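Local coordinates for protein TonB-dependent siderophore receptor (Pseudomonas aeruginosa 39016, PDB 5NEC) that probably imports iron-loaded siderophores, and siderophore-drug conjugates, across the outer membrane in a TonB-dependent way, at residues R75-I80 / K597-Y602; N547-L552 / S589-E594. All blocks are in the same frame, centred on the assembly; numbering follows the deposited sequence.

Contact 1: R75-I80 / K597-Y602; sequences RTVPGI and KVFAGY
Thr76 and Pro78 bring the loop 75-80 down onto barrel strand 597-602, with CA atoms 7.0 Å apart for Thr76 and Ala600 but 6.1 Å for Pro78 and Gly601. The closer approach falls at Gly601, which has no side chain to hold the loop off. There the pyrrolidine ring lies against bare peptide: Pro78 CG is 3.5 Å from Gly601 C and 3.8 Å from Tyr602 N. The phenol of Tyr602 is directed elsewhere, and its hydroxyl bonds to Asn639.

Two residues further back along the strand, Phe599 also faces the loop. With CG anti to the backbone N (chi1 -172°), its ring is carried in beside Thr76, and the Thr76 and Phe599 side chains cross at about a right angle. The CD2-CE2 side of the ring does the touching, with Phe599 CE2 3.8 Å from both Thr76 CB and Thr76 OG1. Val77 CG2 comes to the ring edge, 4.3 Å from Phe599 CE2. The Thr76 hydroxyl is hydrogen-bonded to Ala73 O in helix 70-74 and meets the ring at van der Waals distance. Polar ties to the wall include the Arg75 salt bridge to Asp682 and the hydrogen bond of Arg75 O with Ser642 OG. Such buried packing of a plug-domain loop on the inner wall of the beta-barrel is characteristic of TonB-dependent receptors.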
loop_
_atom_site.group_PDB
_atom_site.type_symbol
_atom_site.label_atom_id
_atom_site.label_comp_id
_atom_site.label_asym_id
_atom_site.label_seq_id
_atom_site.Cartn_x
_atom_site.Cartn_y
_atom_site.Cartn_z
ATOM N N ARG A 75 -2.230 6.382 5.531
ATOM C CA ARG A 75 -2.129 6.955 6.875
ATOM C C ARG A 75 -3.499 7.183 7.535
ATOM O O ARG A 75 -3.587 7.210 8.758
ATOM C CB ARG A 75 -1.286 8.245 6.881
ATOM C CG ARG A 75 -2.011 9.568 6.608
ATOM C CD ARG A 75 -1.003 10.678 6.304
ATOM N NE ARG A 75 -1.589 12.021 6.212
ATOM C CZ ARG A 75 -2.037 12.625 5.101
ATOM N NH1 ARG A 75 -2.042 12.033 3.900
ATOM N NH2 ARG A 75 -2.510 13.860 5.201
ATOM N N THR A 76 -4.553 7.334 6.716
ATOM C CA THR A 76 -5.942 7.442 7.200
ATOM C C THR A 76 -6.569 6.149 7.745
ATOM O O THR A 76 -7.617 6.201 8.344
ATOM C CB THR A 76 -6.889 8.009 6.098
ATOM O OG1 THR A 76 -6.777 7.234 4.894
ATOM C CG2 THR A 76 -6.568 9.451 5.801
ATOM N N VAL A 77 -5.954 5.001 7.514
ATOM C CA VAL A 77 -6.462 3.733 8.018
ATOM C C VAL A 77 -5.453 3.181 9.019
ATOM O O VAL A 77 -4.380 2.714 8.623
ATOM C CB VAL A 77 -6.679 2.722 6.876
ATOM C CG1 VAL A 77 -7.191 1.400 7.428
ATOM C CG2 VAL A 77 -7.660 3.298 5.864
ATOM N N PRO A 78 -5.804 3.191 10.314
ATOM C CA PRO A 78 -4.830 2.848 11.358
ATOM C C PRO A 78 -4.442 1.386 11.354
ATOM O O PRO A 78 -5.220 0.536 10.933
ATOM C CB PRO A 78 -5.584 3.179 12.646
ATOM C CG PRO A 78 -7.016 2.882 12.301
ATOM C CD PRO A 78 -7.176 3.292 10.860
ATOM N N GLY A 79 -3.233 1.102 11.822
ATOM C CA GLY A 79 -2.723 -0.284 11.904
ATOM C C GLY A 79 -2.101 -0.872 10.634
ATOM O O GLY A 79 -1.816 -2.071 10.582
ATOM N N ILE A 80 -1.918 -0.051 9.608
ATOM C CA ILE A 80 -1.248 -0.475 8.381
ATOM C C ILE A 80 0.114 0.187 8.437
ATOM O O ILE A 80 0.204 1.405 8.353
ATOM C CB ILE A 80 -2.011 -0.039 7.104
ATOM C CG1 ILE A 80 -3.453 -0.553 7.158
ATOM C CG2 ILE A 80 -1.311 -0.552 5.846
ATOM C CD1 ILE A 80 -4.207 -0.338 5.877
ATOM N N LYS A 597 -17.953 16.302 8.084
ATOM C CA LYS A 597 -17.592 14.953 7.638
ATOM C C LYS A 597 -16.446 14.358 8.448
ATOM O O LYS A 597 -15.600 15.071 8.978
ATOM C CB LYS A 597 -17.202 14.957 6.159
ATOM C CG LYS A 597 -18.361 15.305 5.256
ATOM C CD LYS A 597 -18.086 14.939 3.816
ATOM C CE LYS A 597 -17.036 15.851 3.211
ATOM N NZ LYS A 597 -16.993 15.704 1.732
ATOM N N VAL A 598 -16.422 13.033 8.513
ATOM C CA VAL A 598 -15.419 12.316 9.277
ATOM C C VAL A 598 -15.006 10.998 8.587
ATOM O O VAL A 598 -15.832 10.307 7.984
ATOM C CB VAL A 598 -15.899 12.098 10.733
ATOM C CG1 VAL A 598 -16.916 10.970 10.827
ATOM C CG2 VAL A 598 -14.724 11.845 11.659
ATOM N N PHE A 599 -13.707 10.702 8.651
ATOM C CA PHE A 599 -13.162 9.423 8.241
ATOM C C PHE A 599 -12.109 9.076 9.283
ATOM O O PHE A 599 -11.099 9.761 9.392
ATOM C CB PHE A 599 -12.557 9.545 6.852
ATOM C CG PHE A 599 -12.127 8.241 6.254
ATOM C CD1 PHE A 599 -13.063 7.412 5.614
ATOM C CD2 PHE A 599 -10.786 7.843 6.292
ATOM C CE1 PHE A 599 -12.680 6.202 5.042
ATOM C CE2 PHE A 599 -10.393 6.633 5.720
ATOM C CZ PHE A 599 -11.340 5.812 5.092
ATOM N N ALA A 600 -12.372 8.041 10.078
ATOM C CA ALA A 600 -11.609 7.790 11.301
ATOM C C ALA A 600 -11.635 6.331 11.725
ATOM O O ALA A 600 -12.567 5.616 11.412
ATOM C CB ALA A 600 -12.125 8.676 12.433
ATOM N N GLY A 601 -10.579 5.889 12.411
ATOM C CA GLY A 601 -10.520 4.536 12.964
ATOM C C GLY A 601 -9.574 4.397 14.139
ATOM O O GLY A 601 -8.685 5.224 14.338
ATOM N N TYR A 602 -9.775 3.356 14.935
ATOM C CA TYR A 602 -8.861 3.006 16.020
ATOM C C TYR A 602 -8.505 1.540 15.848
ATOM O O TYR A 602 -9.347 0.753 15.439
ATOM C CB TYR A 602 -9.480 3.266 17.413
ATOM C CG TYR A 602 -8.671 2.637 18.547
ATOM C CD1 TYR A 602 -7.484 3.221 19.009
ATOM C CD2 TYR A 602 -9.056 1.418 19.112
ATOM C CE1 TYR A 602 -6.724 2.615 20.016
ATOM C CE2 TYR A 602 -8.308 0.814 20.115
ATOM C CZ TYR A 602 -7.151 1.412 20.565
ATOM O OH TYR A 602 -6.434 0.782 21.547
#

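Contact 2: N547-L552 / S589-E594; sequences NERLEL and SGKLTE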
loop_
_atom_site.group_PDB
_atom_site.type_symbol
_atom_site.label_atom_id
_atom_site.label_comp_id
_atom_site.label_asym_id
_atom_site.label_seq_id
_atom_site.Cartn_x
_atom_site.Cartn_y
_atom_site.Cartn_z
ATOM N N ASN A 547 -29.657 8.696 7.629
ATOM C CA ASN A 547 -30.061 8.305 6.273
ATOM C C ASN A 547 -28.937 7.599 5.528
ATOM O O ASN A 547 -28.724 7.842 4.340
ATOM C CB ASN A 547 -30.586 9.511 5.465
ATOM C CG ASN A 547 -31.787 10.178 6.116
ATOM O OD1 ASN A 547 -32.916 9.717 5.964
ATOM N ND2 ASN A 547 -31.553 11.277 6.830
ATOM N N GLU A 548 -28.229 6.722 6.244
ATOM C CA GLU A 548 -27.107 5.934 5.701
ATOM C C GLU A 548 -25.962 6.778 5.119
ATOM O O GLU A 548 -25.347 6.394 4.119
ATOM C CB GLU A 548 -27.609 4.935 4.653
ATOM C CG GLU A 548 -28.738 4.031 5.141
ATOM C CD GLU A 548 -29.629 3.530 4.011
ATOM O OE1 GLU A 548 -29.762 4.244 2.990
ATOM O OE2 GLU A 548 -30.206 2.427 4.149
ATOM N N ARG A 549 -25.693 7.925 5.744
ATOM C CA ARG A 549 -24.561 8.779 5.375
ATOM C C ARG A 549 -23.408 8.689 6.372
ATOM O O ARG A 549 -22.367 9.288 6.128
ATOM C CB ARG A 549 -25.007 10.234 5.262
ATOM C CG ARG A 549 -25.993 10.489 4.151
ATOM C CD ARG A 549 -26.394 11.942 4.115
ATOM N NE ARG A 549 -27.418 12.183 3.099
ATOM C CZ ARG A 549 -28.129 13.307 2.975
ATOM N NH1 ARG A 549 -27.949 14.338 3.811
ATOM N NH2 ARG A 549 -29.039 13.401 2.003
ATOM N N LEU A 550 -23.611 7.975 7.486
ATOM C CA LEU A 550 -22.603 7.753 8.524
ATOM C C LEU A 550 -22.559 6.264 8.844
ATOM O O LEU A 550 -23.563 5.716 9.281
ATOM C CB LEU A 550 -22.975 8.522 9.798
ATOM C CG LEU A 550 -22.004 8.452 10.992
ATOM C CD1 LEU A 550 -20.681 9.122 10.655
ATOM C CD2 LEU A 550 -22.619 9.077 12.236
ATOM N N GLU A 551 -21.410 5.617 8.634
ATOM C CA GLU A 551 -21.245 4.206 8.998
ATOM C C GLU A 551 -20.325 4.103 10.224
ATOM O O GLU A 551 -19.229 4.648 10.205
ATOM C CB GLU A 551 -20.705 3.387 7.806
ATOM C CG GLU A 551 -21.750 3.042 6.722
ATOM C CD GLU A 551 -21.671 1.607 6.162
ATOM O OE1 GLU A 551 -21.561 0.664 6.981
ATOM O OE2 GLU A 551 -21.733 1.436 4.902
ATOM N N LEU A 552 -20.796 3.449 11.286
ATOM C CA LEU A 552 -19.968 3.120 12.444
ATOM C C LEU A 552 -19.713 1.617 12.477
ATOM O O LEU A 552 -20.597 0.850 12.134
ATOM C CB LEU A 552 -20.633 3.588 13.744
ATOM C CG LEU A 552 -20.984 5.077 13.823
ATOM C CD1 LEU A 552 -21.463 5.426 15.224
ATOM C CD2 LEU A 552 -19.798 5.958 13.466
ATOM N N SER A 589 -17.210 6.663 9.373
ATOM C CA SER A 589 -17.042 7.131 8.003
ATOM C C SER A 589 -18.316 7.794 7.473
ATOM O O SER A 589 -19.346 7.135 7.385
ATOM C CB SER A 589 -16.596 5.962 7.104
ATOM O OG SER A 589 -17.599 4.981 6.919
ATOM N N GLY A 590 -18.231 9.087 7.131
ATOM C CA GLY A 590 -19.336 9.842 6.524
ATOM C C GLY A 590 -19.726 11.127 7.264
ATOM O O GLY A 590 -18.899 11.745 7.926
ATOM N N LYS A 591 -20.993 11.525 7.143
ATOM C CA LYS A 591 -21.495 12.805 7.687
ATOM C C LYS A 591 -21.973 12.705 9.134
ATOM O O LYS A 591 -22.767 11.834 9.475
ATOM C CB LYS A 591 -22.620 13.376 6.809
ATOM C CG LYS A 591 -22.069 13.998 5.534
ATOM C CD LYS A 591 -23.111 14.450 4.546
ATOM C CE LYS A 591 -22.421 14.793 3.235
ATOM N NZ LYS A 591 -23.364 15.316 2.210
ATOM N N LEU A 592 -21.479 13.609 9.978
ATOM C CA LEU A 592 -21.961 13.735 11.350
ATOM C C LEU A 592 -23.153 14.704 11.378
ATOM O O LEU A 592 -24.184 14.412 11.982
ATOM C CB LEU A 592 -20.836 14.219 12.264
ATOM C CG LEU A 592 -19.626 13.281 12.360
ATOM C CD1 LEU A 592 -18.472 13.983 13.060
ATOM C CD2 LEU A 592 -19.984 11.990 13.079
ATOM N N THR A 593 -22.978 15.854 10.732
ATOM C CA THR A 593 -24.049 16.794 10.420
ATOM C C THR A 593 -23.969 17.064 8.922
ATOM O O THR A 593 -23.179 16.445 8.221
ATOM C CB THR A 593 -23.883 18.114 11.194
ATOM O OG1 THR A 593 -22.760 18.834 10.671
ATOM C CG2 THR A 593 -23.699 17.855 12.683
ATOM N N GLU A 594 -24.784 17.982 8.426
ATOM C CA GLU A 594 -24.765 18.325 7.003
ATOM C C GLU A 594 -23.438 18.918 6.543
ATOM O O GLU A 594 -23.044 18.709 5.394
ATOM C CB GLU A 594 -25.908 19.291 6.661
ATOM C CG GLU A 594 -27.289 18.640 6.668
ATOM C CD GLU A 594 -27.413 17.507 5.652
ATOM O OE1 GLU A 594 -26.779 17.604 4.573
ATOM O OE2 GLU A 594 -28.134 16.517 5.935
#
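An antiparallel bridge between Glu551 and Ser589 joins neighbouring barrel strands at a beta hairpin end: strand 550-561, just after the tight turn from strand 534-545, pairs here with the last residue of strand 579-589. Glu551 and Ser589 form a hydrogen-bonded pair. Glu551 N donates to Ser589 O over 2.9 Å in a nearly straight bond (174° at the hydrogen), and Ser589 N returns one to Glu551 O at 3.0 Å. Their side chains share a sheet face, Ser589 OG lying 3.6 Å from Glu551 CB while its hydrogen bond goes to Asn34.

Next come Leu550 and Gly590, a non-hydrogen-bonded pair at which segment 589-594 turns a corner. Lys591 N then donates to Arg549 O at 2.8 Å. Arg549 and Leu550 also form a classic beta bulge opposite Phe545 of strand 534-545, close to the short turn of this barrel hairpin, on what is probably the periplasmic rim.

Leu550 covers the corner, its CB 3.3 Å from Lys591 O and its CD1 3.8 Å from Leu592 CD2. At the exposed end Arg549, extended from CG to NE, runs past the aliphatic part of Lys591 to reach Glu594. Its NH1 makes a salt bridge of 3.0 Å to Glu594 OE2, the carboxylate sitting at the guanidinium edge with its plane turned 83° from it. That carboxylate probably also eases the nearness of the Lys591 ammonium to the arginine.

How the contacts relate
Contact 1 is the buried one, joining plug to barrel wall; contact 2 lies farther out, about 15 Å away centre to centre, and joins strand ends of the wall itself. Their chemistry follows: apolar and van der Waals packing across the plug interface, against backbone hydrogen bonds and a solvent-side salt bridge at the rim. Strand 596-609 links them, pairing with the chain that leads into 589-594. Val598 O and Gly590 N, 2.8 Å apart, probably form a hydrogen bond, and Val598 CG1 packs 3.9 Å from Leu592 CG. The strand whose Phe599 and Gly601 receive the plug loop is thus tied, one strand over, to the corner held in contact 2.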